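PDB 1FFV: cutm, flavoprotein of carbon monoxide dehydrogenase from Hydrogenophaga pseudoflava, which carries the FAD of a molybdenum-containing carbon monoxide dehydrogenase and probably passes on the electrons released when carbon monoxide is oxidised. Local coordinates for residues Ala182-Lys187 and Lys276-Ala281; Ala196-Val201 and Ile214-Val219. All blocks are in the same frame, centred on the assembly; numbering follows the deposited sequence.

Contact 1: Ala182-Lys187 and Lys276-Ala281; sequences AYEKLK and KRALNA. With FAD (flavin-adenine dinucleotide), chain J.
A182 and E184, on one face of the edge strand, pack against A278, A281 and R277 of the helix. The apolar part is a meeting of methyls: A182 CB lies 3.9 Å from A281 CB and 4.3 Å from A278 CB, and also rests 3.4 Å from the backbone A278 O. Alanine suits these places because its single methyl fits between a strand and a helix whose local axes, over 182-186 and 276-281, come within 7.4 Å.

E184 adds its aliphatic part. With CG anti to its carbonyl carbon (chi1 -66°), it sets CG 3.6 Å from R277 CB; the bend at chi2 then carries the carboxylate on past that CB. The two side chains cross at about a right angle.

The polar part is indirect. E184 OE1 and R277 NH1 stand 5.0 Å apart, joined by a water that donates to OE1 and accepts from NH1 in the guanidinium plane. Q273 bonds R277 NE, and an acidic side chain of another protein chain forms a salt bridge with NH2.

On the flavin side, the extended K185 gives a hydrogen bond from NZ to FAD O4 (2.9 Å), with D124 as its salt-bridge partner.

Helix 264-285 lies against the sheet, its 276-281 part running roughly antiparallel to strand 182-186 (153°), while strand 196-205 continues the sheet and touches A278 through C198 and V200.

Contact 2: Ala196-Val201 and Ile214-Val219; sequences AGCAVV and IALTNV
I214 meets V200 and C198 on the face that carries C198, V200 and L216, turned to helix 264-285. Opposite V200 in a non-hydrogen-bonded antiparallel pair, it brings CG1 4.2 Å from V200 CG2, while its other branch, CG2, lies anti to the backbone N and reaches C198 SG at 4.0 Å. A branched aliphatic residue can thus fill the space beside two neighbours at once.

A215 turns to the other face and forms a hydrogen-bonded pair with A199. A215 N bonds A199 O, and A215 O accepts A199 N at 2.8 Å, the two-way bonding of such a pair. The two methyls are small enough to let a helix pack closely over them.

L216 returns to the face of I214, opposite C198. Its CD2 approaches C198 SG at 4.2 Å, so the thiol sits among aliphatic groups from both I214 and L216.

T217 pairs with G197. T217 N reaches G197 O at 2.8 Å in an almost straight bond (176°); the return bond from G197 N to T217 O is longer, 3.1 Å, and more bent. Without a side chain, G197 leaves room for T217 CB, which lies close over its backbone. T217 OG1 is bonded to Y183 OH.

After N218, whose positive phi (55°) marks the departure from the strand, V219 swings back and sets CG1 4.0 Å from A196 CB.

Both faces of this hairpin are covered: A199, A215 and T217 lie against helix 125-131, whereas C198, V200 and L216 pack on helix 264-285. Strand 180-186 flanks strand 196-205 through backbone hydrogen bonds.

In the fold
The centres of contacts 1 and 2 are about 8 Å apart, both within the C-terminal domain of the CO dehydrogenase flavoprotein family. Strands 180-186, 196-205 and 208-217 follow one another in the chain and lie side by side in one antiparallel sheet; contact 2 ties the last two together, and contact 1 attaches the first to helix 264-285, which arrives much later in sequence. The contacts touch directly: A182 O probably bonds V200 N, and the ring of Y183 packs on A199. Helix 264-285 backs the sheet, while K185, near the C-terminal end of strand 180-186, reaches the flavin, so this layered domain contributes to the FAD pocket.

Contact 1: Ala182-Lys187 and Lys276-Ala281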
loop_
_atom_site.group_PDB
_atom_site.type_symbol
_atom_site.label_atom_id
_atom_site.label_comp_id
_atom_site.label_asym_id
_atom_site.label_seq_id
_atom_site.Cartn_x
_atom_site.Cartn_y
_atom_site.Cartn_z
ATOM N N ALA C 182 23.609 -25.786 -49.412
ATOM C CA ALA C 182 22.667 -26.275 -48.419
ATOM C C ALA C 182 23.257 -26.328 -47.021
ATOM O O ALA C 182 24.468 -26.444 -46.849
ATOM C CB ALA C 182 22.158 -27.666 -48.810
ATOM N N TYR C 183 22.385 -26.168 -46.032
ATOM C CA TYR C 183 22.764 -26.279 -44.629
ATOM C C TYR C 183 21.636 -27.027 -43.937
ATOM O O TYR C 183 20.559 -26.475 -43.716
ATOM C CB TYR C 183 22.962 -24.931 -43.941
ATOM C CG TYR C 183 23.594 -25.101 -42.576
ATOM C CD1 TYR C 183 24.768 -25.846 -42.433
ATOM C CD2 TYR C 183 23.005 -24.569 -41.424
ATOM C CE1 TYR C 183 25.343 -26.065 -41.185
ATOM C CE2 TYR C 183 23.579 -24.785 -40.156
ATOM C CZ TYR C 183 24.749 -25.537 -40.054
ATOM O OH TYR C 183 25.345 -25.777 -38.837
ATOM N N GLU C 184 21.856 -28.310 -43.685
ATOM C CA GLU C 184 20.856 -29.133 -43.013
ATOM C C GLU C 184 21.213 -29.176 -41.538
ATOM O O GLU C 184 22.287 -29.655 -41.172
ATOM C CB GLU C 184 20.839 -30.550 -43.591
ATOM C CG GLU C 184 20.378 -30.640 -45.042
ATOM C CD GLU C 184 18.914 -30.273 -45.238
ATOM O OE1 GLU C 184 18.056 -30.719 -44.442
ATOM O OE2 GLU C 184 18.621 -29.536 -46.203
ATOM N N LYS C 185 20.318 -28.661 -40.698
ATOM C CA LYS C 185 20.548 -28.634 -39.258
ATOM C C LYS C 185 19.461 -29.353 -38.443
ATOM O O LYS C 185 18.293 -28.946 -38.434
ATOM C CB LYS C 185 20.704 -27.176 -38.797
ATOM C CG LYS C 185 20.786 -26.957 -37.296
ATOM C CD LYS C 185 20.861 -25.459 -37.002
ATOM C CE LYS C 185 20.967 -25.159 -35.509
ATOM N NZ LYS C 185 21.137 -23.706 -35.256
ATOM N N LEU C 186 19.860 -30.431 -37.769
ATOM C CA LEU C 186 18.964 -31.217 -36.924
ATOM C C LEU C 186 19.001 -30.540 -35.552
ATOM O O LEU C 186 20.061 -30.446 -34.938
ATOM C CB LEU C 186 19.493 -32.648 -36.807
ATOM C CG LEU C 186 18.548 -33.818 -36.525
ATOM C CD1 LEU C 186 19.337 -34.868 -35.781
ATOM C CD2 LEU C 186 17.347 -33.408 -35.699
ATOM N N LYS C 187 17.847 -30.116 -35.052
ATOM C CA LYS C 187 17.779 -29.408 -33.766
ATOM C C LYS C 187 16.504 -29.781 -32.992
ATOM O O LYS C 187 15.457 -29.998 -33.609
ATOM C CB LYS C 187 17.758 -27.902 -34.054
ATOM C CG LYS C 187 16.583 -27.561 -34.953
ATOM C CD LYS C 187 16.543 -26.161 -35.477
ATOM C CE LYS C 187 15.305 -26.035 -36.358
ATOM N NZ LYS C 187 15.387 -24.872 -37.267
ATOM N N LYS C 276 23.622 -36.580 -46.520
ATOM C CA LYS C 276 22.797 -37.055 -47.625
ATOM C C LYS C 276 21.774 -35.993 -48.012
ATOM O O LYS C 276 21.597 -35.710 -49.195
ATOM C CB LYS C 276 22.103 -38.375 -47.261
ATOM C CG LYS C 276 23.038 -39.577 -47.278
ATOM C CD LYS C 276 22.522 -40.753 -46.431
ATOM C CE LYS C 276 21.345 -41.478 -47.067
ATOM N N ARG C 277 21.130 -35.381 -47.018
ATOM C CA ARG C 277 20.140 -34.331 -47.278
ATOM C C ARG C 277 20.764 -33.056 -47.848
ATOM O O ARG C 277 20.189 -32.417 -48.727
ATOM C CB ARG C 277 19.350 -34.000 -46.009
ATOM C CG ARG C 277 18.449 -35.128 -45.548
ATOM C CD ARG C 277 17.748 -34.827 -44.238
ATOM N NE ARG C 277 16.798 -35.890 -43.919
ATOM C CZ ARG C 277 15.724 -35.744 -43.147
ATOM N NH1 ARG C 277 15.450 -34.568 -42.584
ATOM N NH2 ARG C 277 14.895 -36.770 -42.981
ATOM N N ALA C 278 21.941 -32.687 -47.348
ATOM C CA ALA C 278 22.632 -31.484 -47.819
ATOM C C ALA C 278 23.078 -31.641 -49.271
ATOM O O ALA C 278 22.802 -30.783 -50.114
ATOM C CB ALA C 278 23.826 -31.165 -46.918
ATOM N N LEU C 279 23.751 -32.751 -49.557
ATOM C CA LEU C 279 24.227 -33.036 -50.905
ATOM C C LEU C 279 23.064 -33.035 -51.893
ATOM O O LEU C 279 23.155 -32.433 -52.970
ATOM C CB LEU C 279 24.943 -34.384 -50.937
ATOM C CG LEU C 279 26.266 -34.454 -50.173
ATOM C CD1 LEU C 279 26.744 -35.888 -50.089
ATOM C CD2 LEU C 279 27.306 -33.567 -50.842
ATOM N N ASN C 280 21.959 -33.667 -51.500
ATOM C CA ASN C 280 20.769 -33.745 -52.343
ATOM C C ASN C 280 20.118 -32.387 -52.577
ATOM O O ASN C 280 19.716 -32.071 -53.696
ATOM C CB ASN C 280 19.754 -34.724 -51.750
ATOM C CG ASN C 280 20.029 -36.160 -52.157
ATOM O OD1 ASN C 280 20.350 -36.998 -51.312
ATOM N ND2 ASN C 280 19.900 -36.449 -53.448
ATOM N N ALA C 281 20.035 -31.584 -51.523
ATOM C CA ALA C 281 19.438 -30.260 -51.618
ATOM C C ALA C 281 20.352 -29.342 -52.419
ATOM O O ALA C 281 19.880 -28.490 -53.173
ATOM C CB ALA C 281 19.193 -29.687 -50.226
HETATM P PA FAD J . 30.600 -12.634 -27.938
HETATM O O1A FAD J . 31.347 -11.420 -27.562
HETATM O O2A FAD J . 29.623 -13.094 -27.119
HETATM O O5B FAD J . 31.678 -13.663 -28.019
HETATM C C5B FAD J . 32.799 -13.464 -28.856
HETATM C C4B FAD J . 33.896 -14.417 -28.401
HETATM O O4B FAD J . 34.889 -14.316 -29.467
HETATM C C3B FAD J . 34.709 -13.985 -27.210
HETATM O O3B FAD J . 35.620 -14.907 -26.729
HETATM C C2B FAD J . 35.268 -12.692 -27.761
HETATM O O2B FAD J . 36.281 -12.207 -26.947
HETATM C C1B FAD J . 35.739 -13.131 -29.112
HETATM N N9A FAD J . 35.486 -12.225 -30.219
HETATM C C8A FAD J . 34.288 -11.667 -30.588
HETATM N N7A FAD J . 34.393 -10.880 -31.656
HETATM C C5A FAD J . 35.723 -10.925 -31.989
HETATM C C6A FAD J . 36.471 -10.293 -33.066
HETATM N N6A FAD J . 35.950 -9.497 -33.959
HETATM N N1A FAD J . 37.803 -10.587 -33.071
HETATM C C2A FAD J . 38.383 -11.407 -32.167
HETATM N N3A FAD J . 37.780 -12.031 -31.157
HETATM C C4A FAD J . 36.442 -11.766 -31.110
HETATM N N1 FAD J . 25.018 -19.677 -32.353
HETATM C C2 FAD J . 24.917 -20.505 -33.382
HETATM O O2 FAD J . 25.776 -20.585 -34.195
HETATM N N3 FAD J . 23.793 -21.342 -33.582
HETATM C C4 FAD J . 22.738 -21.340 -32.710
HETATM O O4 FAD J . 21.789 -22.070 -32.917
HETATM C C4X FAD J . 22.833 -20.442 -31.571
HETATM N N5 FAD J . 21.834 -20.399 -30.686
HETATM C C5X FAD J . 21.968 -19.542 -29.638
HETATM C C6 FAD J . 20.917 -19.509 -28.720
HETATM C C7 FAD J . 20.948 -18.689 -27.638
HETATM C C7M FAD J . 19.797 -18.679 -26.661
HETATM C C8 FAD J . 22.077 -17.825 -27.417
HETATM C C8M FAD J . 22.139 -16.906 -26.220
HETATM C C9 FAD J . 23.142 -17.841 -28.331
HETATM C C9A FAD J . 23.088 -18.688 -29.431
HETATM N N10 FAD J . 24.135 -18.757 -30.395
HETATM C C10 FAD J . 24.025 -19.603 -31.437
HETATM C "C1'" FAD J . 25.326 -17.859 -30.240
HETATM C "C2'" FAD J . 25.524 -16.474 -31.014
HETATM O "O2'" FAD J . 25.167 -17.197 -32.162
HETATM C "C3'" FAD J . 26.849 -16.461 -30.277
HETATM O "O3'" FAD J . 26.055 -15.268 -30.084
HETATM C "C4'" FAD J . 27.909 -15.431 -30.604
HETATM O "O4'" FAD J . 28.413 -16.806 -30.616
HETATM C "C5'" FAD J . 29.247 -15.228 -29.882
HETATM O "O5'" FAD J . 29.050 -14.025 -30.935
HETATM P P FAD J . 28.959 -12.631 -30.310
HETATM O O1P FAD J . 28.927 -11.681 -31.528
HETATM O O2P FAD J . 27.875 -12.464 -29.465
HETATM O O3P FAD J . 30.148 -12.449 -29.460
HETATM O O HOH W 1 17.027 -32.100 -42.083
#

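Contact 2: Ala196-Val201 and Ile214-Val219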
loop_
_atom_site.group_PDB
_atom_site.type_symbol
_atom_site.label_atom_id
_atom_site.label_comp_id
_atom_site.label_asym_id
_atom_site.label_seq_id
_atom_site.Cartn_x
_atom_site.Cartn_y
_atom_site.Cartn_z
ATOM N N ALA C 196 23.347 -32.161 -34.931
ATOM C CA ALA C 196 24.244 -32.483 -36.025
ATOM C C ALA C 196 23.853 -31.578 -37.193
ATOM O O ALA C 196 22.684 -31.244 -37.359
ATOM C CB ALA C 196 24.108 -33.942 -36.415
ATOM N N GLY C 197 24.836 -31.135 -37.962
ATOM C CA GLY C 197 24.542 -30.284 -39.099
ATOM C C GLY C 197 25.568 -30.473 -40.197
ATOM O O GLY C 197 26.683 -30.942 -39.941
ATOM N N CYS C 198 25.188 -30.141 -41.428
ATOM C CA CYS C 198 26.096 -30.267 -42.558
ATOM C C CYS C 198 25.924 -29.140 -43.556
ATOM O O CYS C 198 24.818 -28.882 -44.046
ATOM C CB CYS C 198 25.926 -31.606 -43.273
ATOM S SG CYS C 198 26.871 -31.726 -44.842
ATOM N N ALA C 199 27.031 -28.455 -43.830
ATOM C CA ALA C 199 27.060 -27.359 -44.789
ATOM C C ALA C 199 27.695 -27.882 -46.074
ATOM O O ALA C 199 28.705 -28.593 -46.034
ATOM C CB ALA C 199 27.871 -26.188 -44.233
ATOM N N VAL C 200 27.086 -27.536 -47.207
ATOM C CA VAL C 200 27.569 -27.960 -48.516
ATOM C C VAL C 200 27.489 -26.856 -49.570
ATOM O O VAL C 200 26.521 -26.098 -49.625
ATOM C CB VAL C 200 26.737 -29.160 -49.063
ATOM C CG1 VAL C 200 26.980 -29.341 -50.566
ATOM C CG2 VAL C 200 27.097 -30.440 -48.337
ATOM N N VAL C 201 28.533 -26.774 -50.392
ATOM C CA VAL C 201 28.586 -25.847 -51.517
ATOM C C VAL C 201 29.113 -26.731 -52.645
ATOM O O VAL C 201 30.104 -27.446 -52.460
ATOM C CB VAL C 201 29.565 -24.668 -51.299
ATOM C CG1 VAL C 201 29.550 -23.756 -52.517
ATOM C CG2 VAL C 201 29.183 -23.870 -50.058
ATOM N N ILE C 214 32.315 -29.953 -48.203
ATOM C CA ILE C 214 31.440 -30.560 -47.206
ATOM C C ILE C 214 32.000 -30.279 -45.815
ATOM O O ILE C 214 33.168 -30.563 -45.547
ATOM C CB ILE C 214 31.331 -32.096 -47.398
ATOM C CG1 ILE C 214 30.802 -32.428 -48.796
ATOM C CG2 ILE C 214 30.409 -32.692 -46.346
ATOM C CD1 ILE C 214 30.848 -33.902 -49.139
ATOM N N ALA C 215 31.167 -29.718 -44.938
ATOM C CA ALA C 215 31.574 -29.399 -43.572
ATOM C C ALA C 215 30.517 -29.862 -42.561
ATOM O O ALA C 215 29.311 -29.799 -42.828
ATOM C CB ALA C 215 31.862 -27.912 -43.430
ATOM N N LEU C 216 30.985 -30.282 -41.383
ATOM C CA LEU C 216 30.125 -30.829 -40.340
ATOM C C LEU C 216 30.053 -30.038 -39.033
ATOM O O LEU C 216 31.088 -29.705 -38.442
ATOM C CB LEU C 216 30.591 -32.253 -40.034
ATOM C CG LEU C 216 30.869 -33.175 -41.226
ATOM C CD1 LEU C 216 31.384 -34.515 -40.738
ATOM C CD2 LEU C 216 29.605 -33.348 -42.052
ATOM N N THR C 217 28.826 -29.819 -38.550
ATOM C CA THR C 217 28.576 -29.082 -37.312
ATOM C C THR C 217 28.234 -29.960 -36.107
ATOM O O THR C 217 27.397 -30.854 -36.193
ATOM C CB THR C 217 27.415 -28.069 -37.479
ATOM O OG1 THR C 217 27.740 -27.122 -38.501
ATOM C CG2 THR C 217 27.136 -27.319 -36.162
ATOM N N ASN C 218 28.870 -29.648 -34.982
ATOM C CA ASN C 218 28.678 -30.310 -33.692
ATOM C C ASN C 218 28.846 -31.828 -33.600
ATOM O O ASN C 218 28.180 -32.482 -32.790
ATOM C CB ASN C 218 27.329 -29.898 -33.087
ATOM C CG ASN C 218 27.403 -29.704 -31.573
ATOM O OD1 ASN C 218 28.499 -29.696 -31.008
ATOM N ND2 ASN C 218 26.255 -29.539 -30.922
ATOM N N VAL C 219 29.772 -32.382 -34.378
ATOM C CA VAL C 219 30.007 -33.826 -34.356
ATOM C C VAL C 219 31.461 -34.190 -34.059
ATOM O O VAL C 219 31.898 -35.310 -34.309
ATOM C CB VAL C 219 29.520 -34.495 -35.666
ATOM C CG1 VAL C 219 28.011 -34.413 -35.754
ATOM C CG2 VAL C 219 30.149 -33.838 -36.868
#